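Glutaredoxin (PDB 2E7P) binds a [2Fe-2S] cluster ligated with glutathione and probably reduces small-molecule and protein disulfides as a glutathione-dependent oxidoreductase. Local coordinates at residues 31-36 with 73-78; 24-29 with 47-52. All coordinates share one frame; numbering follows the deposited sequence.

Contact 1: residues 31-36 with 73-78; sequences GYCNRV and TVPNVF. With GSH (glutathione), chain H; FES (Fe2/s2 (inorganic) cluster), chain E; GSH (glutathione), chain G.
Pro75 sets its ring against the first turns of helix 31-42, meeting Tyr32, Cys33 and Val36 in turn. This is the cis-proline loop of the thioredoxin fold: the peptide bond from Val74 to Pro75 is cis, and the loop leads into strand 76-79 just where it faces the start of the helix. The tight part lies inward and is made of apolar contacts. CG2 of Val36 presses on CG of Pro75 at 3.5 Å, closer than carbons usually pack. Because Val36 turns CG1 anti to the backbone N (chi1 164°), that other methyl points down the strand and meets CG2 of Val77 tip to tip at 3.8 Å. One turn earlier, SG of Cys33 fits into the bend of the loop, 3.5 Å from N of Pro75 and 3.6 Å from CG2 of Val74. Val24 of strand 22-26 and Val90 of helix 87-95 pack against these side chains.

The packing is looser on the ligand side. Of its side chain Tyr32 brings CB to Pro75, 3.9 Å from CD, and its ring leads away to the cofactors. Sulfide S2 of the cluster lies over one face of the ring, displaced from its centre, at a height of 4.0 Å from the ring plane, and CD1 of glutathione chain H lies in plane at the ring edge. Tyr32 of the second subunit meets this ring edge-to-face, so the aromatic side belongs to the subunit interface as well. The same glutathione binds iron FE1 through SG2 and is gripped twice by the backbone of Val74. N of Val74 donates to glutathione O2 at 2.9 Å and 169°, and glutathione N2 returns a bond to O of Val74 at 2.9 Å and 159°.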
loop_
_atom_site.group_PDB
_atom_site.type_symbol
_atom_site.label_atom_id
_atom_site.label_comp_id
_atom_site.label_asym_id
_atom_site.label_seq_id
_atom_site.Cartn_x
_atom_site.Cartn_y
_atom_site.Cartn_z
ATOM N N GLY C 31 -2.383 -0.803 0.237
ATOM C CA GLY C 31 -3.372 -1.505 1.024
ATOM C C GLY C 31 -4.186 -0.609 1.924
ATOM O O GLY C 31 -5.355 -0.886 2.157
ATOM N N TYR C 32 -3.589 0.462 2.450
ATOM C CA TYR C 32 -4.357 1.443 3.217
ATOM C C TYR C 32 -5.434 2.038 2.321
ATOM O O TYR C 32 -6.587 2.181 2.729
ATOM C CB TYR C 32 -3.453 2.541 3.786
ATOM C CG TYR C 32 -2.714 2.178 5.079
ATOM C CD1 TYR C 32 -3.140 1.117 5.851
ATOM C CD2 TYR C 32 -1.589 2.905 5.512
ATOM C CE1 TYR C 32 -2.491 0.761 7.019
ATOM C CE2 TYR C 32 -0.944 2.579 6.705
ATOM C CZ TYR C 32 -1.411 1.480 7.449
ATOM O OH TYR C 32 -0.848 1.072 8.655
ATOM N N CYS C 33 -5.079 2.354 1.075
ATOM C CA CYS C 33 -6.097 2.796 0.096
ATOM C C CYS C 33 -7.189 1.741 -0.143
ATOM O O CYS C 33 -8.381 2.060 -0.121
ATOM C CB CYS C 33 -5.415 3.237 -1.217
ATOM S SG CYS C 33 -4.404 4.676 -0.929
ATOM N N ASN C 34 -6.797 0.486 -0.354
ATOM C CA ASN C 34 -7.791 -0.623 -0.455
ATOM C C ASN C 34 -8.714 -0.835 0.743
ATOM O O ASN C 34 -9.857 -1.201 0.578
ATOM C CB ASN C 34 -7.082 -1.933 -0.794
ATOM C CG ASN C 34 -6.361 -1.848 -2.151
ATOM O OD1 ASN C 34 -6.745 -1.044 -2.996
ATOM N ND2 ASN C 34 -5.305 -2.630 -2.336
ATOM N N ARG C 35 -8.193 -0.625 1.955
ATOM C CA ARG C 35 -8.998 -0.698 3.190
ATOM C C ARG C 35 -10.097 0.404 3.203
ATOM O O ARG C 35 -11.262 0.155 3.536
ATOM C CB ARG C 35 -8.068 -0.590 4.419
ATOM C CG ARG C 35 -8.770 -0.674 5.834
ATOM C CD ARG C 35 -9.526 -1.986 6.068
ATOM N NE ARG C 35 -10.141 -1.989 7.395
ATOM C CZ ARG C 35 -11.359 -2.459 7.677
ATOM N NH1 ARG C 35 -12.116 -2.988 6.719
ATOM N NH2 ARG C 35 -11.827 -2.384 8.934
ATOM N N VAL C 36 -9.737 1.616 2.815
ATOM C CA VAL C 36 -10.758 2.651 2.652
ATOM C C VAL C 36 -11.831 2.269 1.632
ATOM O O VAL C 36 -13.023 2.423 1.881
ATOM C CB VAL C 36 -10.110 3.998 2.294
ATOM C CG1 VAL C 36 -11.151 4.991 1.727
ATOM C CG2 VAL C 36 -9.439 4.554 3.548
ATOM N N THR C 73 -0.183 12.187 2.236
ATOM C CA THR C 73 -0.193 10.748 2.114
ATOM C C THR C 73 -1.534 10.306 1.500
ATOM O O THR C 73 -2.499 11.081 1.466
ATOM C CB THR C 73 -0.079 10.083 3.516
ATOM O OG1 THR C 73 -1.134 10.581 4.352
ATOM C CG2 THR C 73 1.296 10.343 4.180
ATOM N N VAL C 74 -1.582 9.065 1.016
ATOM C CA VAL C 74 -2.822 8.441 0.550
ATOM C C VAL C 74 -3.216 7.340 1.544
ATOM O O VAL C 74 -2.341 6.774 2.202
ATOM C CB VAL C 74 -2.650 7.873 -0.878
ATOM C CG1 VAL C 74 -2.352 9.023 -1.858
ATOM C CG2 VAL C 74 -1.543 6.848 -0.912
ATOM N N PRO C 75 -4.521 7.035 1.680
ATOM C CA PRO C 75 -5.629 7.686 0.987
ATOM C C PRO C 75 -5.933 9.074 1.580
ATOM O O PRO C 75 -5.675 9.341 2.761
ATOM C CB PRO C 75 -6.788 6.727 1.177
ATOM C CG PRO C 75 -6.449 6.023 2.618
ATOM C CD PRO C 75 -4.952 5.968 2.627
ATOM N N ASN C 76 -6.460 9.943 0.746
ATOM C CA ASN C 76 -6.908 11.257 1.193
ATOM C C ASN C 76 -8.369 11.336 0.788
ATOM O O ASN C 76 -8.691 11.329 -0.394
ATOM C CB ASN C 76 -6.051 12.353 0.551
ATOM C CG ASN C 76 -6.184 13.687 1.262
ATOM O OD1 ASN C 76 -7.207 13.974 1.882
ATOM N ND2 ASN C 76 -5.118 14.489 1.218
ATOM N N VAL C 77 -9.258 11.327 1.788
ATOM C CA VAL C 77 -10.682 11.131 1.548
ATOM C C VAL C 77 -11.505 12.410 1.746
ATOM O O VAL C 77 -11.385 13.093 2.760
ATOM C CB VAL C 77 -11.261 10.042 2.497
ATOM C CG1 VAL C 77 -12.744 9.822 2.213
ATOM C CG2 VAL C 77 -10.460 8.703 2.389
ATOM N N PHE C 78 -12.360 12.681 0.782
ATOM C CA PHE C 78 -13.304 13.789 0.819
ATOM C C PHE C 78 -14.705 13.241 0.703
ATOM O O PHE C 78 -14.983 12.364 -0.151
ATOM C CB PHE C 78 -13.073 14.703 -0.385
ATOM C CG PHE C 78 -11.847 15.549 -0.269
ATOM C CD1 PHE C 78 -11.950 16.880 0.142
ATOM C CD2 PHE C 78 -10.596 15.024 -0.561
ATOM C CE1 PHE C 78 -10.793 17.689 0.261
ATOM C CE2 PHE C 78 -9.435 15.806 -0.450
ATOM C CZ PHE C 78 -9.531 17.144 -0.048
HETATM N N1 GSH H . -2.023 7.547 8.862
HETATM C CA1 GSH H . -2.181 7.564 7.405
HETATM C C1 GSH H . -3.571 7.096 7.084
HETATM O O11 GSH H . -4.089 7.253 5.941
HETATM O O12 GSH H . -4.197 6.566 8.030
HETATM C CB1 GSH H . -1.076 6.714 6.757
HETATM C CG1 GSH H . -1.076 6.789 5.213
HETATM C CD1 GSH H . 0.232 6.328 4.626
HETATM O OE1 GSH H . 1.185 6.030 5.330
HETATM N N2 GSH H . 0.318 6.344 3.301
HETATM C CA2 GSH H . 1.554 5.957 2.612
HETATM C C2 GSH H . 1.870 7.037 1.599
HETATM O O2 GSH H . 0.991 7.784 1.124
HETATM C CB2 GSH H . 1.353 4.579 1.903
HETATM S SG2 GSH H . 0.881 2.978 2.685
HETATM N N3 GSH H . 3.139 7.185 1.209
HETATM C CA3 GSH H . 3.511 8.162 0.225
HETATM C C3 GSH H . 2.929 7.718 -1.113
HETATM O O31 GSH H . 2.729 6.507 -1.377
HETATM O O32 GSH H . 2.675 8.601 -1.944
HETATM FE FE1 FES E . 0.171 1.655 1.767
HETATM FE FE2 FES E . 1.116 -0.979 1.993
HETATM S S1 FES E . 1.197 0.456 1.131
HETATM S S2 FES E . 0.015 0.209 2.783
HETATM N N1 GSH G . -0.802 -6.170 -10.340
HETATM C CA1 GSH G . -1.921 -6.921 -9.771
HETATM C C1 GSH G . -2.926 -7.099 -10.868
HETATM O O11 GSH G . -3.935 -7.826 -10.735
HETATM O O12 GSH G . -2.728 -6.456 -11.914
HETATM C CB1 GSH G . -2.498 -6.052 -8.641
HETATM C CG1 GSH G . -3.713 -6.621 -7.862
HETATM C CD1 GSH G . -3.861 -5.998 -6.458
HETATM O OE1 GSH G . -3.074 -5.144 -6.071
HETATM N N2 GSH G . -4.883 -6.405 -5.698
HETATM C CA2 GSH G . -5.087 -5.968 -4.328
HETATM C C2 GSH G . -4.836 -7.172 -3.469
HETATM O O2 GSH G . -5.114 -8.269 -3.911
HETATM C CB2 GSH G . -6.556 -5.656 -4.139
HETATM S SG2 GSH G . -7.000 -4.121 -4.972
HETATM N N3 GSH G . -4.352 -7.043 -2.225
HETATM C CA3 GSH G . -4.102 -8.153 -1.305
HETATM C C3 GSH G . -5.408 -8.733 -0.789
HETATM O O31 GSH G . -6.517 -8.210 -1.067
HETATM O O32 GSH G . -5.384 -9.749 -0.065
#

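Contact 2: residues 24-29 with 47-52; sequences VFSKTY and YKVVEL. With GSH (glutathione), chain H.
Strands 24-26 and 48-51 run parallel, their axes 4.6 Å apart and inclined by 26°, with Val24 opposite Val49, Phe25 opposite Val50 and Ser26 opposite Glu51. Within these segments N of Val24 bonds to O of Lys48, N of Val50 to O of Val24 and N of Ser26 to O of Val50, and the series closes where N of Leu52 reaches O of Ser26 at 2.7 Å, already past the end of the second strand. On the face carrying Phe25 and Val50, the two side chains run alongside each other, CD1 of the ring 3.7 Å from CB of Val50. Leu65 of helix 58-69 packs on Phe25 there. The opposite face, with Val24 and Ser26, looks onto helix 31-42, which links the two strands in a beta-alpha-beta crossover. Here the side chain of Glu51 doubles back at chi2 (-79°) toward the neighbouring strand. OG of Ser26 donates to OE1 of Glu51 at 2.7 Å, coming in 36° off the plane of the carboxylate. CG2 of Thr28 lies across the same group, 3.7 Å from CD of Glu51, while OE2 takes a salt bridge from Lys37 of the helix. Cutting Glu51 back to an alanine would probably deprive Lys37 of its salt-bridge mate, leave the Ser26 hydroxyl less firmly held, with a weak bond to Lys37, and open a gap beside the Thr28 methyl.

Beyond the strand the chain turns to glutathione. The bent side chain of Lys27 brushes CB of Leu52 with its CE and carries NZ into a hydrogen bond with glutathione O32 at 2.7 Å. CB of Lys27 lies over one face of the Tyr29 ring, whose OH donates to glutathione O31 at 2.8 Å.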
loop_
_atom_site.group_PDB
_atom_site.type_symbol
_atom_site.label_atom_id
_atom_site.label_comp_id
_atom_site.label_asym_id
_atom_site.label_seq_id
_atom_site.Cartn_x
_atom_site.Cartn_y
_atom_site.Cartn_z
ATOM N N VAL C 24 -11.767 9.702 -3.320
ATOM C CA VAL C 24 -10.608 9.090 -2.657
ATOM C C VAL C 24 -9.363 9.296 -3.521
ATOM O O VAL C 24 -9.220 8.672 -4.548
ATOM C CB VAL C 24 -10.827 7.570 -2.406
ATOM C CG1 VAL C 24 -9.633 6.964 -1.700
ATOM C CG2 VAL C 24 -12.078 7.331 -1.539
ATOM N N PHE C 25 -8.460 10.164 -3.095
ATOM C CA PHE C 25 -7.096 10.175 -3.657
ATOM C C PHE C 25 -6.296 8.974 -3.128
ATOM O O PHE C 25 -6.237 8.722 -1.938
ATOM C CB PHE C 25 -6.384 11.517 -3.393
ATOM C CG PHE C 25 -7.094 12.711 -3.999
ATOM C CD1 PHE C 25 -6.809 13.134 -5.290
ATOM C CD2 PHE C 25 -8.024 13.422 -3.259
ATOM C CE1 PHE C 25 -7.422 14.252 -5.835
ATOM C CE2 PHE C 25 -8.676 14.521 -3.805
ATOM C CZ PHE C 25 -8.362 14.937 -5.101
ATOM N N SER C 26 -5.689 8.236 -4.052
ATOM C CA SER C 26 -5.240 6.880 -3.821
ATOM C C SER C 26 -3.962 6.585 -4.638
ATOM O O SER C 26 -3.559 7.377 -5.478
ATOM C CB SER C 26 -6.388 5.933 -4.227
ATOM O OG SER C 26 -6.028 4.579 -4.138
ATOM N N LYS C 27 -3.299 5.478 -4.318
ATOM C CA LYS C 27 -2.239 4.897 -5.124
ATOM C C LYS C 27 -2.668 3.438 -5.307
ATOM O O LYS C 27 -3.230 2.820 -4.382
ATOM C CB LYS C 27 -0.877 4.945 -4.412
ATOM C CG LYS C 27 -0.236 6.338 -4.194
ATOM C CD LYS C 27 0.479 6.861 -5.399
ATOM C CE LYS C 27 0.920 8.312 -5.170
ATOM N NZ LYS C 27 2.317 8.449 -4.608
ATOM N N THR C 28 -2.417 2.894 -6.506
ATOM C CA THR C 28 -2.948 1.582 -6.891
ATOM C C THR C 28 -2.301 0.475 -6.065
ATOM O O THR C 28 -2.899 -0.559 -5.824
ATOM C CB THR C 28 -2.677 1.276 -8.370
ATOM O OG1 THR C 28 -1.264 1.390 -8.613
ATOM C CG2 THR C 28 -3.465 2.240 -9.293
ATOM N N TYR C 29 -1.075 0.712 -5.621
ATOM C CA TYR C 29 -0.332 -0.287 -4.872
ATOM C C TYR C 29 -0.620 -0.322 -3.355
ATOM O O TYR C 29 -0.093 -1.203 -2.660
ATOM C CB TYR C 29 1.173 -0.103 -5.131
ATOM C CG TYR C 29 1.682 1.273 -4.774
ATOM C CD1 TYR C 29 1.903 1.630 -3.428
ATOM C CD2 TYR C 29 1.926 2.225 -5.772
ATOM C CE1 TYR C 29 2.354 2.889 -3.093
ATOM C CE2 TYR C 29 2.390 3.506 -5.450
ATOM C CZ TYR C 29 2.593 3.820 -4.110
ATOM O OH TYR C 29 3.038 5.066 -3.803
ATOM N N TYR C 47 -18.195 6.035 -5.008
ATOM C CA TYR C 47 -17.134 7.004 -4.759
ATOM C C TYR C 47 -16.273 7.073 -5.988
ATOM O O TYR C 47 -16.264 6.158 -6.786
ATOM C CB TYR C 47 -16.306 6.616 -3.506
ATOM C CG TYR C 47 -15.868 5.165 -3.496
ATOM C CD1 TYR C 47 -14.620 4.771 -4.022
ATOM C CD2 TYR C 47 -16.718 4.165 -3.002
ATOM C CE1 TYR C 47 -14.258 3.408 -4.038
ATOM C CE2 TYR C 47 -16.345 2.824 -3.013
ATOM C CZ TYR C 47 -15.132 2.455 -3.528
ATOM O OH TYR C 47 -14.804 1.102 -3.524
ATOM N N LYS C 48 -15.546 8.157 -6.136
ATOM C CA LYS C 48 -14.602 8.278 -7.222
ATOM C C LYS C 48 -13.180 8.078 -6.680
ATOM O O LYS C 48 -12.825 8.617 -5.647
ATOM C CB LYS C 48 -14.761 9.654 -7.854
ATOM C CG LYS C 48 -13.679 10.002 -8.815
ATOM C CD LYS C 48 -13.895 11.377 -9.378
ATOM C CE LYS C 48 -12.752 11.709 -10.305
ATOM N NZ LYS C 48 -13.309 12.423 -11.441
ATOM N N VAL C 49 -12.376 7.293 -7.380
ATOM C CA VAL C 49 -11.013 7.058 -6.979
ATOM C C VAL C 49 -10.104 7.811 -7.949
ATOM O O VAL C 49 -10.220 7.667 -9.172
ATOM C CB VAL C 49 -10.642 5.558 -6.984
ATOM C CG1 VAL C 49 -9.231 5.393 -6.517
ATOM C CG2 VAL C 49 -11.566 4.774 -6.067
ATOM N N VAL C 50 -9.207 8.619 -7.397
ATOM C CA VAL C 50 -8.191 9.270 -8.215
ATOM C C VAL C 50 -6.912 8.558 -7.907
ATOM O O VAL C 50 -6.351 8.774 -6.875
ATOM C CB VAL C 50 -8.068 10.764 -7.842
ATOM C CG1 VAL C 50 -6.984 11.461 -8.702
ATOM C CG2 VAL C 50 -9.448 11.454 -7.966
ATOM N N GLU C 51 -6.460 7.671 -8.779
ATOM C CA GLU C 51 -5.197 7.003 -8.527
ATOM C C GLU C 51 -4.063 7.921 -8.947
ATOM O O GLU C 51 -3.817 8.111 -10.129
ATOM C CB GLU C 51 -5.142 5.664 -9.261
ATOM C CG GLU C 51 -6.326 4.742 -8.936
ATOM C CD GLU C 51 -6.185 4.007 -7.593
ATOM O OE1 GLU C 51 -5.322 4.374 -6.768
ATOM O OE2 GLU C 51 -6.983 3.067 -7.330
ATOM N N LEU C 52 -3.351 8.490 -7.974
ATOM C CA LEU C 52 -2.361 9.505 -8.310
ATOM C C LEU C 52 -1.183 8.955 -9.127
ATOM O O LEU C 52 -0.639 9.662 -9.963
ATOM C CB LEU C 52 -1.881 10.240 -7.057
ATOM C CG LEU C 52 -2.905 11.100 -6.285
ATOM C CD1 LEU C 52 -2.379 11.418 -4.893
ATOM C CD2 LEU C 52 -3.310 12.394 -7.015
HETATM N N1 GSH H . -2.023 7.547 8.862
HETATM C CA1 GSH H . -2.181 7.564 7.405
HETATM C C1 GSH H . -3.571 7.096 7.084
HETATM O O11 GSH H . -4.089 7.253 5.941
HETATM O O12 GSH H . -4.197 6.566 8.030
HETATM C CB1 GSH H . -1.076 6.714 6.757
HETATM C CG1 GSH H . -1.076 6.789 5.213
HETATM C CD1 GSH H . 0.232 6.328 4.626
HETATM O OE1 GSH H . 1.185 6.030 5.330
HETATM N N2 GSH H . 0.318 6.344 3.301
HETATM C CA2 GSH H . 1.554 5.957 2.612
HETATM C C2 GSH H . 1.870 7.037 1.599
HETATM O O2 GSH H . 0.991 7.784 1.124
HETATM C CB2 GSH H . 1.353 4.579 1.903
HETATM S SG2 GSH H . 0.881 2.978 2.685
HETATM N N3 GSH H . 3.139 7.185 1.209
HETATM C CA3 GSH H . 3.511 8.162 0.225
HETATM C C3 GSH H . 2.929 7.718 -1.113
HETATM O O31 GSH H . 2.729 6.507 -1.377
HETATM O O32 GSH H . 2.675 8.601 -1.944
#

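The two contacts lie side by side in one thioredoxin-fold domain, their centres about 7 Å apart. Their segments alternate along the chain: 24-29, 31-36, 47-52, then 73-78. Strand 22-26 of contact 2 neighbours strand 76-79 of contact 1 in the same mixed sheet, with O of Asn76 2.9 Å from N of Phe25 in a probable hydrogen bond. Helix 31-42, which bears contact 1, is the connection between the two strands of contact 2. Cys33 packs on Ser26, and Val74 on Lys27, where the segments converge. Both contacts contribute to one glutathione site, which Gln62, Cys87 and Asp88 help complete: contact 1 holds the tripeptide's middle and contact 2 its C-terminal carboxylate.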